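Local structure of B12-binding domain-containing protein (Kitasatospora setae, 6WTE) at residues N331-W345 and M375-T389. The protein probably transfers methyl groups from S-adenosylmethionine by a non-radical route, as a radical SAM methylase that binds cobalamin and a [4Fe-4S] cluster. Numbering follows the deposited sequence.
Sequences NVGSDHIRPELLSGW and MVEALFGMPGETPET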
loop_
_atom_site.group_PDB
_atom_site.type_symbol
_atom_site.label_atom_id
_atom_site.label_comp_id
_atom_site.label_asym_id
_atom_site.label_seq_id
_atom_site.Cartn_x
_atom_site.Cartn_y
_atom_site.Cartn_z
ATOM N N ASN A 331 -2.179 -4.493 14.187
ATOM C CA ASN A 331 -0.842 -4.114 13.760
ATOM C C ASN A 331 -0.717 -2.612 13.972
ATOM O O ASN A 331 -1.575 -1.852 13.510
ATOM C CB ASN A 331 -0.628 -4.489 12.287
ATOM C CG ASN A 331 0.836 -4.501 11.884
ATOM O OD1 ASN A 331 1.682 -3.897 12.538
ATOM N ND2 ASN A 331 1.138 -5.192 10.796
ATOM N N VAL A 332 0.309 -2.183 14.708
ATOM C CA VAL A 332 0.460 -0.776 15.072
ATOM C C VAL A 332 1.784 -0.237 14.535
ATOM O O VAL A 332 2.848 -0.833 14.756
ATOM C CB VAL A 332 0.354 -0.555 16.594
ATOM C CG1 VAL A 332 1.393 -1.374 17.346
ATOM C CG2 VAL A 332 0.516 0.936 16.893
ATOM N N GLY A 333 1.711 0.895 13.834
ATOM C CA GLY A 333 2.897 1.582 13.342
ATOM C C GLY A 333 3.496 2.517 14.376
ATOM O O GLY A 333 3.506 3.740 14.201
ATOM N N SER A 334 3.987 1.945 15.475
ATOM C CA SER A 334 4.613 2.757 16.514
ATOM C C SER A 334 5.883 3.424 15.997
ATOM O O SER A 334 6.182 4.570 16.354
ATOM C CB SER A 334 4.911 1.888 17.736
ATOM O OG SER A 334 3.748 1.186 18.155
ATOM N N ASP A 335 6.662 2.692 15.197
ATOM C CA ASP A 335 7.758 3.183 14.362
ATOM C C ASP A 335 9.027 3.531 15.137
ATOM O O ASP A 335 10.119 3.141 14.711
ATOM C CB ASP A 335 7.281 4.364 13.509
ATOM C CG ASP A 335 6.387 3.913 12.366
ATOM O OD1 ASP A 335 6.515 2.737 11.955
ATOM O OD2 ASP A 335 5.555 4.711 11.889
ATOM N N HIS A 336 8.920 4.225 16.270
ATOM C CA HIS A 336 10.093 4.487 17.101
ATOM C C HIS A 336 9.637 4.874 18.501
ATOM O O HIS A 336 8.443 4.931 18.797
ATOM C CB HIS A 336 10.985 5.584 16.504
ATOM C CG HIS A 336 12.448 5.349 16.725
ATOM N ND1 HIS A 336 13.071 5.596 17.929
ATOM C CD2 HIS A 336 13.404 4.861 15.902
ATOM C CE1 HIS A 336 14.349 5.280 17.834
ATOM N NE2 HIS A 336 14.578 4.831 16.614
ATOM N N ILE A 337 10.613 5.167 19.360
ATOM C CA ILE A 337 10.329 5.649 20.709
ATOM C C ILE A 337 11.025 6.959 21.027
ATOM O O ILE A 337 10.557 7.710 21.903
ATOM C CB ILE A 337 10.707 4.580 21.757
ATOM C CG1 ILE A 337 10.205 4.994 23.146
ATOM C CG2 ILE A 337 12.211 4.389 21.786
ATOM C CD1 ILE A 337 10.391 3.953 24.225
ATOM N N ARG A 338 12.106 7.304 20.341
ATOM C CA ARG A 338 12.881 8.482 20.703
ATOM C C ARG A 338 12.201 9.746 20.187
ATOM O O ARG A 338 11.949 9.856 18.976
ATOM C CB ARG A 338 14.295 8.372 20.154
ATOM C CG ARG A 338 15.180 7.399 20.930
ATOM C CD ARG A 338 15.384 7.878 22.366
ATOM N NE ARG A 338 16.355 7.067 23.100
ATOM C CZ ARG A 338 17.675 7.225 23.021
ATOM N NH1 ARG A 338 18.187 8.153 22.228
ATOM N NH2 ARG A 338 18.485 6.450 23.731
ATOM N N PRO A 339 11.891 10.713 21.056
ATOM C CA PRO A 339 11.264 11.957 20.585
ATOM C C PRO A 339 12.110 12.704 19.577
ATOM O O PRO A 339 11.558 13.333 18.665
ATOM C CB PRO A 339 11.079 12.771 21.877
ATOM C CG PRO A 339 11.121 11.765 22.984
ATOM C CD PRO A 339 12.048 10.680 22.523
ATOM N N GLU A 340 13.438 12.642 19.698
ATOM C CA GLU A 340 14.284 13.344 18.742
ATOM C C GLU A 340 14.148 12.762 17.341
ATOM O O GLU A 340 14.336 13.479 16.353
ATOM C CB GLU A 340 15.743 13.319 19.206
ATOM C CG GLU A 340 16.336 11.929 19.384
ATOM C CD GLU A 340 16.186 11.373 20.801
ATOM O OE1 GLU A 340 15.226 11.746 21.522
ATOM O OE2 GLU A 340 17.052 10.560 21.194
ATOM N N LEU A 341 13.795 11.482 17.229
ATOM C CA LEU A 341 13.542 10.878 15.927
ATOM C C LEU A 341 12.104 11.078 15.466
ATOM O O LEU A 341 11.869 11.353 14.285
ATOM C CB LEU A 341 13.878 9.386 15.966
ATOM C CG LEU A 341 15.341 9.064 15.639
ATOM C CD1 LEU A 341 16.296 9.568 16.701
ATOM C CD2 LEU A 341 15.539 7.595 15.438
ATOM N N LEU A 342 11.137 10.956 16.381
ATOM C CA LEU A 342 9.734 11.062 15.992
ATOM C C LEU A 342 9.339 12.497 15.681
ATOM O O LEU A 342 8.444 12.726 14.856
ATOM C CB LEU A 342 8.846 10.487 17.095
ATOM C CG LEU A 342 8.963 8.978 17.287
ATOM C CD1 LEU A 342 8.405 8.601 18.646
ATOM C CD2 LEU A 342 8.232 8.217 16.171
ATOM N N SER A 343 9.992 13.469 16.316
ATOM C CA SER A 343 9.737 14.868 15.999
ATOM C C SER A 343 10.010 15.136 14.525
ATOM O O SER A 343 11.039 14.720 13.986
ATOM C CB SER A 343 10.611 15.773 16.867
ATOM O OG SER A 343 10.436 17.131 16.516
ATOM N N GLY A 344 9.075 15.825 13.872
ATOM C CA GLY A 344 9.164 16.087 12.448
ATOM C C GLY A 344 8.931 14.892 11.554
ATOM O O GLY A 344 8.890 15.056 10.327
ATOM N N TRP A 345 8.761 13.698 12.124
ATOM C CA TRP A 345 8.560 12.477 11.351
ATOM C C TRP A 345 7.115 12.003 11.471
ATOM O O TRP A 345 6.370 12.061 10.491
ATOM C CB TRP A 345 9.556 11.403 11.806
ATOM C CG TRP A 345 9.301 9.995 11.318
ATOM C CD1 TRP A 345 8.479 9.599 10.294
ATOM C CD2 TRP A 345 9.888 8.798 11.843
ATOM N NE1 TRP A 345 8.517 8.232 10.159
ATOM C CE2 TRP A 345 9.373 7.716 11.098
ATOM C CE3 TRP A 345 10.800 8.536 12.871
ATOM C CZ2 TRP A 345 9.736 6.394 11.351
ATOM C CZ3 TRP A 345 11.162 7.216 13.119
ATOM C CH2 TRP A 345 10.629 6.166 12.364
ATOM N N MET A 375 0.988 -6.901 16.535
ATOM C CA MET A 375 2.252 -6.752 15.831
ATOM C C MET A 375 2.687 -5.297 15.917
ATOM O O MET A 375 1.978 -4.407 15.435
ATOM C CB MET A 375 2.141 -7.180 14.373
ATOM C CG MET A 375 3.425 -6.938 13.636
ATOM S SD MET A 375 3.610 -8.059 12.268
ATOM C CE MET A 375 5.151 -7.455 11.576
ATOM N N VAL A 376 3.842 -5.059 16.532
ATOM C CA VAL A 376 4.396 -3.714 16.684
ATOM C C VAL A 376 5.527 -3.536 15.683
ATOM O O VAL A 376 6.450 -4.360 15.626
ATOM C CB VAL A 376 4.888 -3.476 18.121
ATOM C CG1 VAL A 376 5.520 -2.089 18.250
ATOM C CG2 VAL A 376 3.741 -3.631 19.101
ATOM N N GLU A 377 5.479 -2.443 14.920
ATOM C CA GLU A 377 6.431 -2.178 13.849
ATOM C C GLU A 377 7.361 -1.033 14.228
ATOM O O GLU A 377 6.927 -0.034 14.808
ATOM C CB GLU A 377 5.708 -1.830 12.548
ATOM C CG GLU A 377 4.670 -2.850 12.141
ATOM C CD GLU A 377 5.157 -3.770 11.049
ATOM O OE1 GLU A 377 6.390 -3.966 10.931
ATOM O OE2 GLU A 377 4.302 -4.300 10.310
ATOM N N ALA A 378 8.645 -1.197 13.913
ATOM C CA ALA A 378 9.647 -0.153 14.063
ATOM C C ALA A 378 10.343 0.093 12.730
ATOM O O ALA A 378 10.520 -0.825 11.925
ATOM C CB ALA A 378 10.687 -0.533 15.122
ATOM N N LEU A 379 10.731 1.344 12.495
ATOM C CA LEU A 379 11.483 1.716 11.298
ATOM C C LEU A 379 12.755 2.423 11.733
ATOM O O LEU A 379 12.694 3.424 12.452
ATOM C CB LEU A 379 10.654 2.608 10.370
ATOM C CG LEU A 379 11.407 3.184 9.168
ATOM C CD1 LEU A 379 12.017 2.088 8.298
ATOM C CD2 LEU A 379 10.481 4.082 8.351
ATOM N N PHE A 380 13.904 1.896 11.318
ATOM C CA PHE A 380 15.193 2.441 11.708
ATOM C C PHE A 380 15.879 3.093 10.517
ATOM O O PHE A 380 15.746 2.636 9.382
ATOM C CB PHE A 380 16.099 1.352 12.286
ATOM C CG PHE A 380 15.599 0.782 13.580
ATOM C CD1 PHE A 380 15.126 1.621 14.581
ATOM C CD2 PHE A 380 15.581 -0.589 13.791
ATOM C CE1 PHE A 380 14.659 1.103 15.773
ATOM C CE2 PHE A 380 15.120 -1.114 14.983
ATOM C CZ PHE A 380 14.652 -0.270 15.974
ATOM N N GLY A 381 16.619 4.165 10.793
ATOM C CA GLY A 381 17.376 4.861 9.770
ATOM C C GLY A 381 16.847 6.227 9.386
ATOM O O GLY A 381 17.411 6.854 8.480
ATOM N N MET A 382 15.774 6.703 10.015
ATOM C CA MET A 382 15.269 8.041 9.750
ATOM C C MET A 382 16.267 9.073 10.283
ATOM O O MET A 382 17.187 8.727 11.027
ATOM C CB MET A 382 13.883 8.205 10.375
ATOM C CG MET A 382 12.789 7.410 9.670
ATOM S SD MET A 382 12.450 8.006 7.988
ATOM C CE MET A 382 11.452 9.443 8.342
ATOM N N PRO A 383 16.126 10.342 9.896
ATOM C CA PRO A 383 17.103 11.355 10.327
ATOM C C PRO A 383 17.223 11.398 11.845
ATOM O O PRO A 383 16.220 11.426 12.565
ATOM C CB PRO A 383 16.533 12.657 9.756
ATOM C CG PRO A 383 15.771 12.214 8.537
ATOM C CD PRO A 383 15.126 10.915 8.980
ATOM N N GLY A 384 18.467 11.369 12.324
ATOM C CA GLY A 384 18.781 11.319 13.737
ATOM C C GLY A 384 19.233 9.961 14.237
ATOM O O GLY A 384 19.799 9.875 15.337
ATOM N N GLU A 385 19.012 8.903 13.456
ATOM C CA GLU A 385 19.275 7.556 13.938
ATOM C C GLU A 385 20.769 7.321 14.142
ATOM O O GLU A 385 21.586 7.624 13.270
ATOM C CB GLU A 385 18.712 6.519 12.966
ATOM C CG GLU A 385 18.628 5.138 13.586
ATOM C CD GLU A 385 17.294 4.890 14.279
ATOM O OE1 GLU A 385 16.285 4.751 13.570
ATOM O OE2 GLU A 385 17.255 4.853 15.528
ATOM N N THR A 386 21.113 6.782 15.300
ATOM C CA THR A 386 22.450 6.319 15.644
ATOM C C THR A 386 22.313 4.898 16.153
ATOM O O THR A 386 21.202 4.433 16.424
ATOM C CB THR A 386 23.081 7.196 16.739
ATOM O OG1 THR A 386 22.311 7.052 17.934
ATOM C CG2 THR A 386 23.117 8.671 16.325
ATOM N N PRO A 387 23.424 4.172 16.308
ATOM C CA PRO A 387 23.318 2.840 16.926
ATOM C C PRO A 387 22.654 2.868 18.293
ATOM O O PRO A 387 21.909 1.940 18.619
ATOM C CB PRO A 387 24.778 2.377 17.004
ATOM C CG PRO A 387 25.441 3.083 15.866
ATOM C CD PRO A 387 24.774 4.420 15.770
ATOM N N GLU A 388 22.864 3.924 19.086
ATOM C CA GLU A 388 22.268 3.954 20.417
ATOM C C GLU A 388 20.769 4.220 20.359
ATOM O O GLU A 388 20.028 3.712 21.211
ATOM C CB GLU A 388 22.977 4.984 21.309
ATOM C CG GLU A 388 22.628 6.443 21.060
ATOM C CD GLU A 388 21.561 6.971 22.007
ATOM O OE1 GLU A 388 21.394 8.207 22.083
ATOM O OE2 GLU A 388 20.900 6.157 22.687
ATOM N N THR A 389 20.296 4.982 19.365
ATOM C CA THR A 389 18.855 5.180 19.236
ATOM C C THR A 389 18.163 3.892 18.797
ATOM O O THR A 389 17.051 3.599 19.249
ATOM C CB THR A 389 18.534 6.324 18.265
ATOM O OG1 THR A 389 19.054 6.034 16.961
ATOM C CG2 THR A 389 19.103 7.652 18.772
HETATM O O HOH W 1 13.502 11.605 11.993
#
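W345 and M382 meet at about a right angle in the tight part of this contact. M382 bends at chi2 and chi3 (-67° and -78°), laying its thioether over one indole face: CG sits 3.5 Å from the centroid of the six-membered ring of W345, a CH-pi contact, SD makes a Met-aromatic contact above the five-membered ring, and M382 CE touches W345 CD1 at 3.6 Å. A flexible, unbranched chain suits this place because it can bend along the indole. L379 O lies at the indole edge, near CH2, L379 CD2 packs against CZ2, and H233, next to the cluster ligand C234, meets the ring at about 90°. Were W345 replaced by an alanine, M382 would probably lose the ring face it lies on, and a gap would open beside the cluster-binding loop.

H336 NE2 donates to the syn lone pair of E385 OE2, 2.9 Å away, and H336 ND1 accepts from R338 N at 3.1 Å, which fixes the ring's turn. E385 OE1 takes the G381 amide, and L341 CD2 covers one face of the H336 ring. Toward solvent, packing gives way to charge: in one of two conformers, R338 grips E388 end-on, NH1 to OE1 and NH2 to OE2, and NH1 also meets E340 OE2. Long polar chains suit this looser margin.

Below the loops the strands pair in parallel, V332 N bonding M375 O at 2.9 Å, with a beta bulge beyond. V332 and V376, short and branched, suit the sheet face covered by helix 357-369. Parallel strands joined through that helix form a beta-alpha-beta unit, as in the partial TIM barrel of radical SAM enzymes, whose C-terminal strand ends face the [4Fe-4S] cluster.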